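Local coordinates for protein ribose-phosphate pyrophosphokinase (Thermus thermophilus, PDB 7PN0) that catalyses the transfer of diphosphate from ATP to ribose 5-phosphate, making phosphoribosyl pyrophosphate (PRPP), at residues Arg95-Asp100 against Leu128-Val133; Asp121-Met126 against Gly135-Pro140. All coordinates share one frame; numbering follows the deposited sequence.

Contact 1 (Arg95-Asp100 against Leu128-Val133); sequences RSDKKD and LHSPQV. With ADP (adenosine-5'-diphosphate), chain C.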
ATOM      1  N   ARG A  95      -1.231   2.835  26.249  1.00 13.54           N
ATOM      2  CA  ARG A  95      -1.634   1.846  27.282  1.00 15.95           C
ATOM      3  C   ARG A  95      -2.379   0.681  26.629  1.00 15.47           C
ATOM      4  O   ARG A  95      -2.493  -0.354  27.235  1.00 16.17           O
ATOM      5  CB  ARG A  95      -2.527   2.490  28.333  1.00 17.71           C
ATOM      6  CG  ARG A  95      -1.798   3.532  29.148  1.00 21.34           C
ATOM      7  CD  ARG A  95      -2.613   4.202  30.242  1.00 24.63           C
ATOM      8  NE  ARG A  95      -3.145   3.232  31.198  1.00 25.82           N
ATOM      9  CZ  ARG A  95      -3.949   3.556  32.213  1.00 27.46           C
ATOM     10  NH1 ARG A  95      -4.294   4.827  32.405  1.00 27.46           N
ATOM     11  NH2 ARG A  95      -4.407   2.594  32.996  1.00 27.54           N
ATOM     12  N   SER A  96      -2.945   0.901  25.453  1.00 14.01           N
ATOM     13  CA  SER A  96      -3.739  -0.110  24.714  1.00 13.94           C
ATOM     14  C   SER A  96      -2.791  -0.836  23.772  1.00 14.67           C
ATOM     15  O   SER A  96      -2.914  -0.675  22.524  1.00 11.74           O
ATOM     16  CB  SER A  96      -4.879   0.536  23.966  1.00 15.17           C
ATOM     17  OG  SER A  96      -5.792   1.168  24.851  1.00 14.63           O
ATOM     18  N   ASP A  97      -1.868  -1.598  24.358  1.00 14.68           N
ATOM     19  CA  ASP A  97      -0.652  -2.057  23.643  1.00 14.57           C
ATOM     20  C   ASP A  97      -0.628  -3.586  23.536  1.00 14.01           C
ATOM     21  O   ASP A  97       0.342  -4.106  23.030  1.00 13.17           O
ATOM     22  CB  ASP A  97       0.597  -1.503  24.334  1.00 14.39           C
ATOM     23  CG  ASP A  97       0.792  -2.033  25.749  1.00 17.14           C
ATOM     24  OD1 ASP A  97      -0.182  -2.641  26.288  1.00 19.32           O
ATOM     25  OD2 ASP A  97       1.936  -1.995  26.222  1.00 15.71           O
ATOM     26  N   LYS A  98      -1.654  -4.284  24.017  1.00 16.02           N
ATOM     27  CA  LYS A  98      -1.651  -5.760  23.977  1.00 19.23           C
ATOM     28  C   LYS A  98      -3.084  -6.269  23.841  1.00 18.85           C
ATOM     29  O   LYS A  98      -4.064  -5.554  24.192  1.00 17.10           O
ATOM     30  CB  LYS A  98      -0.978  -6.296  25.236  1.00 20.10           C
ATOM     31  CG  LYS A  98      -1.745  -6.031  26.509  1.00 23.67           C
ATOM     32  CD  LYS A  98      -1.050  -6.539  27.765  1.00 28.95           C
ATOM     33  CE  LYS A  98       0.223  -5.812  28.098  1.00 32.09           C
ATOM     34  NZ  LYS A  98      -0.043  -4.387  28.376  1.00 34.20           N
ATOM     35  N   LYS A  99      -3.205  -7.520  23.433  1.00 18.77           N
ATOM     36  CA  LYS A  99      -4.533  -8.155  23.386  1.00 20.16           C
ATOM     37  C   LYS A  99      -4.728  -8.917  24.705  1.00 21.08           C
ATOM     38  O   LYS A  99      -4.553 -10.134  24.721  1.00 19.71           O
ATOM     39  CB  LYS A  99      -4.568  -8.999  22.120  1.00 23.11           C
ATOM     40  CG  LYS A  99      -5.949  -9.389  21.675  1.00 26.93           C
ATOM     41  CD  LYS A  99      -6.203  -8.931  20.267  1.00 24.75           C
ATOM     42  CE  LYS A  99      -7.488  -9.526  19.772  1.00 25.36           C
ATOM     43  NZ  LYS A  99      -7.374 -10.004  18.373  1.00 21.26           N
ATOM     44  N   ASP A 100      -5.031  -8.232  25.797  1.00 22.92           N
ATOM     45  CA  ASP A 100      -5.135  -8.902  27.121  1.00 27.79           C
ATOM     46  C   ASP A 100      -6.563  -9.425  27.330  1.00 27.08           C
ATOM     47  O   ASP A 100      -6.820  -9.951  28.398  1.00 31.30           O
ATOM     48  CB  ASP A 100      -4.662  -8.008  28.268  1.00 29.16           C
ATOM     49  CG  ASP A 100      -5.255  -6.603  28.287  1.00 36.03           C
ATOM     50  OD1 ASP A 100      -6.200  -6.338  27.479  1.00 30.07           O
ATOM     51  OD2 ASP A 100      -4.751  -5.776  29.103  1.00 35.37           O
ATOM     52  N   LEU A 128       6.577   6.879  26.164  1.00 14.76           N
ATOM     53  CA  LEU A 128       5.533   5.882  25.782  1.00 14.19           C
ATOM     54  C   LEU A 128       5.282   4.938  26.947  1.00 15.04           C
ATOM     55  O   LEU A 128       6.229   4.610  27.663  1.00 13.98           O
ATOM     56  CB  LEU A 128       5.976   5.093  24.567  1.00 13.78           C
ATOM     57  CG  LEU A 128       5.985   5.918  23.298  1.00 13.83           C
ATOM     58  CD1 LEU A 128       6.698   5.161  22.213  1.00 14.12           C
ATOM     59  CD2 LEU A 128       4.566   6.286  22.887  1.00 14.36           C
ATOM     60  N   HIS A 129       4.028   4.583  27.166  1.00 15.14           N
ATOM     61  CA  HIS A 129       3.608   3.686  28.269  1.00 15.40           C
ATOM     62  C   HIS A 129       4.417   2.390  28.229  1.00 16.51           C
ATOM     63  O   HIS A 129       4.851   1.914  29.289  1.00 14.88           O
ATOM     64  CB  HIS A 129       2.114   3.392  28.162  1.00 16.49           C
ATOM     65  CG  HIS A 129       1.688   2.400  29.189  1.00 17.92           C
ATOM     66  ND1 HIS A 129       1.667   2.724  30.553  1.00 19.44           N
ATOM     67  CD2 HIS A 129       1.354   1.090  29.084  1.00 17.65           C
ATOM     68  CE1 HIS A 129       1.284   1.644  31.224  1.00 20.90           C
ATOM     69  NE2 HIS A 129       1.068   0.640  30.351  1.00 18.32           N
ATOM     70  N   SER A 130       4.632   1.837  27.038  1.00 16.63           N
ATOM     71  CA  SER A 130       5.526   0.674  26.860  1.00 17.27           C
ATOM     72  C   SER A 130       6.445   0.950  25.684  1.00 16.64           C
ATOM     73  O   SER A 130       6.017   1.529  24.691  1.00 15.49           O
ATOM     74  CB  SER A 130       4.758  -0.602  26.735  1.00 17.48           C
ATOM     75  OG  SER A 130       4.119  -0.737  25.446  1.00 18.55           O
ATOM     76  N   PRO A 131       7.708   0.511  25.750  1.00 16.35           N
ATOM     77  CA  PRO A 131       8.637   0.768  24.653  1.00 17.30           C
ATOM     78  C   PRO A 131       8.315  -0.017  23.374  1.00 14.79           C
ATOM     79  O   PRO A 131       8.687   0.442  22.297  1.00 15.06           O
ATOM     80  CB  PRO A 131       9.963   0.349  25.280  1.00 17.93           C
ATOM     81  CG  PRO A 131       9.569  -0.798  26.192  1.00 18.81           C
ATOM     82  CD  PRO A 131       8.312  -0.279  26.850  1.00 18.69           C
ATOM     83  N   GLN A 132       7.566  -1.113  23.478  1.00 15.48           N
ATOM     84  CA  GLN A 132       7.155  -1.904  22.283  1.00 14.45           C
ATOM     85  C   GLN A 132       6.246  -1.071  21.381  1.00 13.97           C
ATOM     86  O   GLN A 132       6.182  -1.360  20.179  1.00 13.53           O
ATOM     87  CB  GLN A 132       6.442  -3.192  22.682  1.00 16.36           C
ATOM     88  CG  GLN A 132       7.357  -4.206  23.314  1.00 17.07           C
ATOM     89  CD  GLN A 132       7.595  -3.989  24.788  1.00 18.06           C
ATOM     90  OE1 GLN A 132       7.016  -3.121  25.450  1.00 15.83           O
ATOM     91  NE2 GLN A 132       8.440  -4.837  25.315  1.00 17.38           N
ATOM     92  N   VAL A 133       5.613  -0.014  21.912  1.00 13.18           N
ATOM     93  CA  VAL A 133       4.696   0.823  21.075  1.00 13.35           C
ATOM     94  C   VAL A 133       5.486   1.480  19.918  1.00 12.27           C
ATOM     95  O   VAL A 133       4.882   1.789  18.870  1.00 12.69           O
ATOM     96  CB  VAL A 133       3.953   1.877  21.918  1.00 14.37           C
ATOM     97  CG1 VAL A 133       3.254   2.918  21.062  1.00 12.87           C
ATOM     98  CG2 VAL A 133       2.980   1.217  22.870  1.00 15.88           C
TER
HETATM   99  PB  ADP C 401      -0.189  -1.780  32.529  1.00 72.45           P
HETATM  100  O1B ADP C 401       1.335  -1.831  32.705  1.00 64.41           O
HETATM  101  O2B ADP C 401      -0.600  -1.355  31.138  1.00 60.93           O
HETATM  102  O3B ADP C 401      -0.970  -1.065  33.613  1.00 53.72           O
HETATM  103  PA  ADP C 401      -1.925  -3.874  32.117  1.00 75.26           P
HETATM  104  O1A ADP C 401      -1.802  -3.924  30.624  1.00 72.25           O
HETATM  105  O2A ADP C 401      -2.269  -5.133  32.839  1.00 75.60           O
HETATM  106  O3A ADP C 401      -0.568  -3.320  32.729  1.00 62.92           O
HETATM  107  O5' ADP C 401      -2.925  -2.669  32.554  1.00 63.96           O
HETATM  108  C5' ADP C 401      -3.833  -2.068  31.582  1.00 47.85           C
HETATM  109  C4' ADP C 401      -5.181  -1.761  32.209  1.00 41.11           C
HETATM  110  O4' ADP C 401      -5.609  -0.447  31.741  1.00 28.56           O
HETATM  111  C3' ADP C 401      -6.338  -2.705  31.841  1.00 39.98           C
HETATM  112  O3' ADP C 401      -5.936  -4.003  31.411  1.00 41.68           O
HETATM  113  C2' ADP C 401      -6.878  -2.055  30.572  1.00 30.60           C
HETATM  114  O2' ADP C 401      -8.223  -2.401  30.377  1.00 40.46           O
HETATM  115  C1' ADP C 401      -6.687  -0.566  30.852  1.00 26.60           C
HETATM  116  N9  ADP C 401      -6.394   0.215  29.648  1.00 20.25           N
HETATM  117  C8  ADP C 401      -6.084  -0.251  28.384  1.00 20.57           C
HETATM  118  N7  ADP C 401      -5.918   0.705  27.494  1.00 16.24           N
HETATM  119  C5  ADP C 401      -6.147   1.869  28.213  1.00 16.25           C
HETATM  120  C6  ADP C 401      -6.138   3.224  27.848  1.00 16.42           C
HETATM  121  N6  ADP C 401      -5.834   3.637  26.618  1.00 16.26           N
HETATM  122  N1  ADP C 401      -6.416   4.155  28.805  1.00 16.78           N
HETATM  123  C2  ADP C 401      -6.678   3.716  30.043  1.00 17.35           C
HETATM  124  N3  ADP C 401      -6.698   2.469  30.502  1.00 18.29           N
HETATM  125  C4  ADP C 401      -6.445   1.577  29.534  1.00 18.99           C
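Arg-95 lays its aliphatic part against the face of His-129 and spends the rest of its length on the adenine of bound ADP; arginine suits the place by joining an apolar stem to a flat cationic end. Its CB packs on the base, 3.7 Å from ADP C5. CG rests over the imidazole, 3.8 Å from the ring centroid of His-129 and 16° off the normal, a CH-pi contact. CD passes near N1 and C2 of the base. There the chain bends (chi3 58°) and sets the guanidinium with one face toward ADP N3, which is 3.4 Å from Arg-95 CZ, while NH1 forms a salt bridge with Glu-220. A leucine at this position would probably leave the base without its flat neighbour and Glu-220 without its mate.

His-129 NE2 donates to ADP O2B (2.7 Å, 148° at the hydrogen), and ND1 is hydrogen-bonded to Asp-219. Asp-97 takes two bonds within the contact: Ser-130 OG reaches the anti lone pair of Asp-97 OD2 at 2.6 Å, and Lys-98 NZ the syn lone pair of Asp-97 OD1 at 2.7 Å. OD2 also accepts from Gln-132 NE2 of the second subunit. Asp-97 thus probably helps to position Lys-98, which donates to ADP O1A, so lysine and His-129 together serve both phosphates.

Contact 2 (Asp121-Met126 against Gly135-Pro140); sequences DRVLTM and GFFKIP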
ATOM      1  N   ASP A 121       4.564  11.673   8.422  1.00 14.21           N
ATOM      2  CA  ASP A 121       5.855  11.128   7.936  1.00 13.66           C
ATOM      3  C   ASP A 121       6.679  10.637   9.116  1.00 13.63           C
ATOM      4  O   ASP A 121       7.607   9.856   8.900  1.00 12.81           O
ATOM      5  CB  ASP A 121       6.599  12.180   7.130  1.00 15.15           C
ATOM      6  CG  ASP A 121       5.860  12.591   5.884  1.00 16.27           C
ATOM      7  OD1 ASP A 121       5.493  11.646   5.095  1.00 14.61           O
ATOM      8  OD2 ASP A 121       5.794  13.831   5.624  1.00 14.62           O
ATOM      9  N   ARG A 122       6.368  11.111  10.313  1.00 13.81           N
ATOM     10  CA  ARG A 122       7.231  10.939  11.490  1.00 14.05           C
ATOM     11  C   ARG A 122       6.392  11.224  12.713  1.00 12.07           C
ATOM     12  O   ARG A 122       5.385  11.941  12.629  1.00 12.23           O
ATOM     13  CB  ARG A 122       8.414  11.924  11.637  1.00 15.41           C
ATOM     14  CG  ARG A 122       9.219  12.280  10.410  1.00 18.58           C
ATOM     15  CD  ARG A 122      10.296  13.283  10.785  1.00 18.61           C
ATOM     16  NE  ARG A 122      11.146  12.744  11.833  1.00 20.89           N
ATOM     17  CZ  ARG A 122      12.060  11.782  11.648  1.00 21.35           C
ATOM     18  NH1 ARG A 122      12.754  11.352  12.669  1.00 19.14           N
ATOM     19  NH2 ARG A 122      12.327  11.296  10.438  1.00 23.32           N
ATOM     20  N   VAL A 123       6.873  10.752  13.851  1.00 11.61           N
ATOM     21  CA  VAL A 123       6.250  11.043  15.163  1.00 12.06           C
ATOM     22  C   VAL A 123       7.389  11.489  16.074  1.00 11.06           C
ATOM     23  O   VAL A 123       8.487  10.949  15.955  1.00 12.86           O
ATOM     24  CB  VAL A 123       5.495   9.839  15.767  1.00 12.23           C
ATOM     25  CG1 VAL A 123       5.038  10.082  17.173  1.00 12.96           C
ATOM     26  CG2 VAL A 123       4.303   9.473  14.929  1.00 14.32           C
ATOM     27  N   LEU A 124       7.080  12.423  16.948  1.00 11.74           N
ATOM     28  CA  LEU A 124       7.943  12.892  18.065  1.00 12.66           C
ATOM     29  C   LEU A 124       7.106  12.775  19.328  1.00 12.30           C
ATOM     30  O   LEU A 124       6.034  13.381  19.343  1.00 12.91           O
ATOM     31  CB  LEU A 124       8.397  14.345  17.832  1.00 12.59           C
ATOM     32  CG  LEU A 124       9.196  14.974  18.982  1.00 12.13           C
ATOM     33  CD1 LEU A 124      10.424  14.141  19.282  1.00 12.08           C
ATOM     34  CD2 LEU A 124       9.528  16.439  18.672  1.00 12.04           C
ATOM     35  N   THR A 125       7.565  11.997  20.313  1.00 11.47           N
ATOM     36  CA  THR A 125       6.742  11.719  21.503  1.00 11.79           C
ATOM     37  C   THR A 125       7.657  11.612  22.710  1.00 12.36           C
ATOM     38  O   THR A 125       8.863  11.586  22.547  1.00 14.23           O
ATOM     39  CB  THR A 125       5.821  10.509  21.273  1.00 11.97           C
ATOM     40  OG1 THR A 125       4.906  10.360  22.351  1.00 12.41           O
ATOM     41  CG2 THR A 125       6.547   9.195  21.102  1.00 11.93           C
ATOM     42  N   MET A 126       7.066  11.419  23.877  1.00 14.62           N
ATOM     43  CA  MET A 126       7.857  11.333  25.128  1.00 14.26           C
ATOM     44  C   MET A 126       7.228  10.266  26.013  1.00 13.00           C
ATOM     45  O   MET A 126       6.008  10.192  26.077  1.00 13.95           O
ATOM     46  CB  MET A 126       7.927  12.674  25.852  1.00 14.51           C
ATOM     47  CG  MET A 126       8.586  12.598  27.222  1.00 15.02           C
ATOM     48  SD  MET A 126       8.736  14.264  27.975  1.00 16.83           S
ATOM     49  CE  MET A 126      10.204  14.864  27.160  1.00 15.88           C
ATOM     50  N   GLY A 135       7.374   0.045  17.905  1.00 11.99           N
ATOM     51  CA  GLY A 135       7.277  -0.935  16.802  1.00 11.60           C
ATOM     52  C   GLY A 135       5.889  -1.042  16.202  1.00 11.56           C
ATOM     53  O   GLY A 135       5.762  -1.733  15.221  1.00 11.56           O
ATOM     54  N   PHE A 136       4.925  -0.280  16.704  1.00 11.47           N
ATOM     55  CA  PHE A 136       3.576  -0.190  16.102  1.00 11.19           C
ATOM     56  C   PHE A 136       3.612   0.813  14.936  1.00 10.84           C
ATOM     57  O   PHE A 136       2.685   0.807  14.131  1.00 13.32           O
ATOM     58  CB  PHE A 136       2.536   0.247  17.128  1.00 11.65           C
ATOM     59  CG  PHE A 136       2.263  -0.734  18.250  1.00 11.43           C
ATOM     60  CD1 PHE A 136       2.764  -2.023  18.254  1.00 12.94           C
ATOM     61  CD2 PHE A 136       1.396  -0.392  19.263  1.00 12.33           C
ATOM     62  CE1 PHE A 136       2.464  -2.898  19.289  1.00 13.60           C
ATOM     63  CE2 PHE A 136       1.089  -1.273  20.288  1.00 13.40           C
ATOM     64  CZ  PHE A 136       1.638  -2.517  20.309  1.00 13.63           C
ATOM     65  N   PHE A 137       4.651   1.638  14.832  1.00 11.85           N
ATOM     66  CA  PHE A 137       4.822   2.643  13.761  1.00 11.71           C
ATOM     67  C   PHE A 137       5.748   2.096  12.688  1.00 13.68           C
ATOM     68  O   PHE A 137       6.780   1.515  12.988  1.00 12.48           O
ATOM     69  CB  PHE A 137       5.338   3.980  14.300  1.00 12.44           C
ATOM     70  CG  PHE A 137       4.363   4.704  15.177  1.00 12.55           C
ATOM     71  CD1 PHE A 137       4.323   4.460  16.536  1.00 13.84           C
ATOM     72  CD2 PHE A 137       3.461   5.601  14.638  1.00 13.26           C
ATOM     73  CE1 PHE A 137       3.394   5.096  17.344  1.00 14.06           C
ATOM     74  CE2 PHE A 137       2.535   6.231  15.450  1.00 13.52           C
ATOM     75  CZ  PHE A 137       2.500   5.979  16.793  1.00 13.77           C
ATOM     76  N   LYS A 138       5.377   2.301  11.427  1.00 12.58           N
ATOM     77  CA  LYS A 138       6.267   2.049  10.289  1.00 14.31           C
ATOM     78  C   LYS A 138       7.111   3.300  10.042  1.00 14.03           C
ATOM     79  O   LYS A 138       8.278   3.178   9.678  1.00 12.87           O
ATOM     80  CB  LYS A 138       5.470   1.631   9.052  1.00 16.98           C
ATOM     81  CG  LYS A 138       6.378   1.325   7.858  1.00 21.65           C
ATOM     82  CD  LYS A 138       7.332   0.145   8.059  1.00 28.00           C
ATOM     83  CE  LYS A 138       7.878  -0.437   6.756  1.00 32.11           C
ATOM     84  NZ  LYS A 138       9.037  -1.338   6.989  1.00 37.85           N
ATOM     85  N   ILE A 139       6.526   4.472  10.216  1.00 13.14           N
ATOM     86  CA  ILE A 139       7.218   5.778  10.074  1.00 12.96           C
ATOM     87  C   ILE A 139       8.171   5.959  11.242  1.00 13.17           C
ATOM     88  O   ILE A 139       7.941   5.398  12.305  1.00 13.38           O
ATOM     89  CB  ILE A 139       6.220   6.934  10.020  1.00 11.70           C
ATOM     90  CG1 ILE A 139       5.244   6.929  11.216  1.00 12.21           C
ATOM     91  CG2 ILE A 139       5.508   6.925   8.682  1.00 12.02           C
ATOM     92  CD1 ILE A 139       4.404   8.220  11.315  1.00 12.54           C
ATOM     93  N   PRO A 140       9.274   6.708  11.043  1.00 13.10           N
ATOM     94  CA  PRO A 140      10.219   6.965  12.124  1.00 13.85           C
ATOM     95  C   PRO A 140       9.529   7.597  13.331  1.00 13.66           C
ATOM     96  O   PRO A 140       8.638   8.487  13.170  1.00 12.55           O
ATOM     97  CB  PRO A 140      11.262   7.899  11.526  1.00 14.51           C
ATOM     98  CG  PRO A 140      11.098   7.801  10.035  1.00 16.15           C
ATOM     99  CD  PRO A 140       9.702   7.292   9.780  1.00 14.17           C
TER
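Val-123 and Pro-140 are joined by a backbone hydrogen bond: Val-123 N donates to Pro-140 O over 3.0 Å, with 149° at the hydrogen. The same oxygen receives a CA-H...O contact from Arg-122 CA at 3.3 Å, so one carbonyl meets two successive residues of the strand. Proline suits a place where the nitrogen need donate nothing: its ring meets Asp-121 O through CD and the Arg-122 guanidinium through CB, while its carbonyl takes the strand's N-H.

Van der Waals contacts of the backbone lie just before. Asp-121 O touches Ile-139 CB at 3.4 Å, and Pro-140 CD lies against the same oxygen, also at van der Waals distance. The carboxylate of Asp-121 turns to other partners, Lys-77 and the backbone N of Val-84.

These contacts begin the pairing of strand 122-126 with strand 141-144, the last two strands in the order of the parallel sheet of the N-terminal PRTase-like domain; Val-123 goes on to pair with Asp-142. Between them the chain crosses over through a loop with a 3-10 turn, and that loop lies against helix 107-118.

Apolar packing fills the angle between strand and loop. Val-123 CG2 is the point of contact, 3.7 Å from Phe-137 CE2, which it approaches obliquely, and 3.8 Å from Ile-139 CD1. With CG1 of Ile-139 between backbone N and carbonyl carbon (chi1 54°), CD1 is carried over the strand and also reaches Arg-122 N at 3.6 Å. Branched and aromatic residues suit the side that faces helix 107-118, where Phe-137 meets Ala-112 and Ile-139 meets Gln-116.

The remaining contact is of arginine on proline: Pro-140 CB lies over one face of the Arg-122 guanidinium, 3.7 Å from NH2. The polar end has partners beyond the two segments: NH1 forms a salt bridge with Asp-142 and a hydrogen bond with Ser-80 OG of a neighbouring subunit.

In the fold
Strand 122-126 leads into the loop that supplies 128-133 and then 135-140, so the two contacts share one connection, and they touch directly where Asp-97 O meets Phe-136 CZ at 3.4 Å. Contact 1 is the more buried of the two, yet it joins loops and is built around charge, with hydrogen bonds and a salt bridge directed at a bound nucleotide. Contact 2, only partly buried, sits at the sheet itself and works through a backbone bond and apolar packing. Both reach the second subunit: in contact 1 Asp-97 accepts a bond from Gln-132 of that subunit, whereas in contact 2 the backbone oxygen of Gly-135 accepts one from its Arg-109.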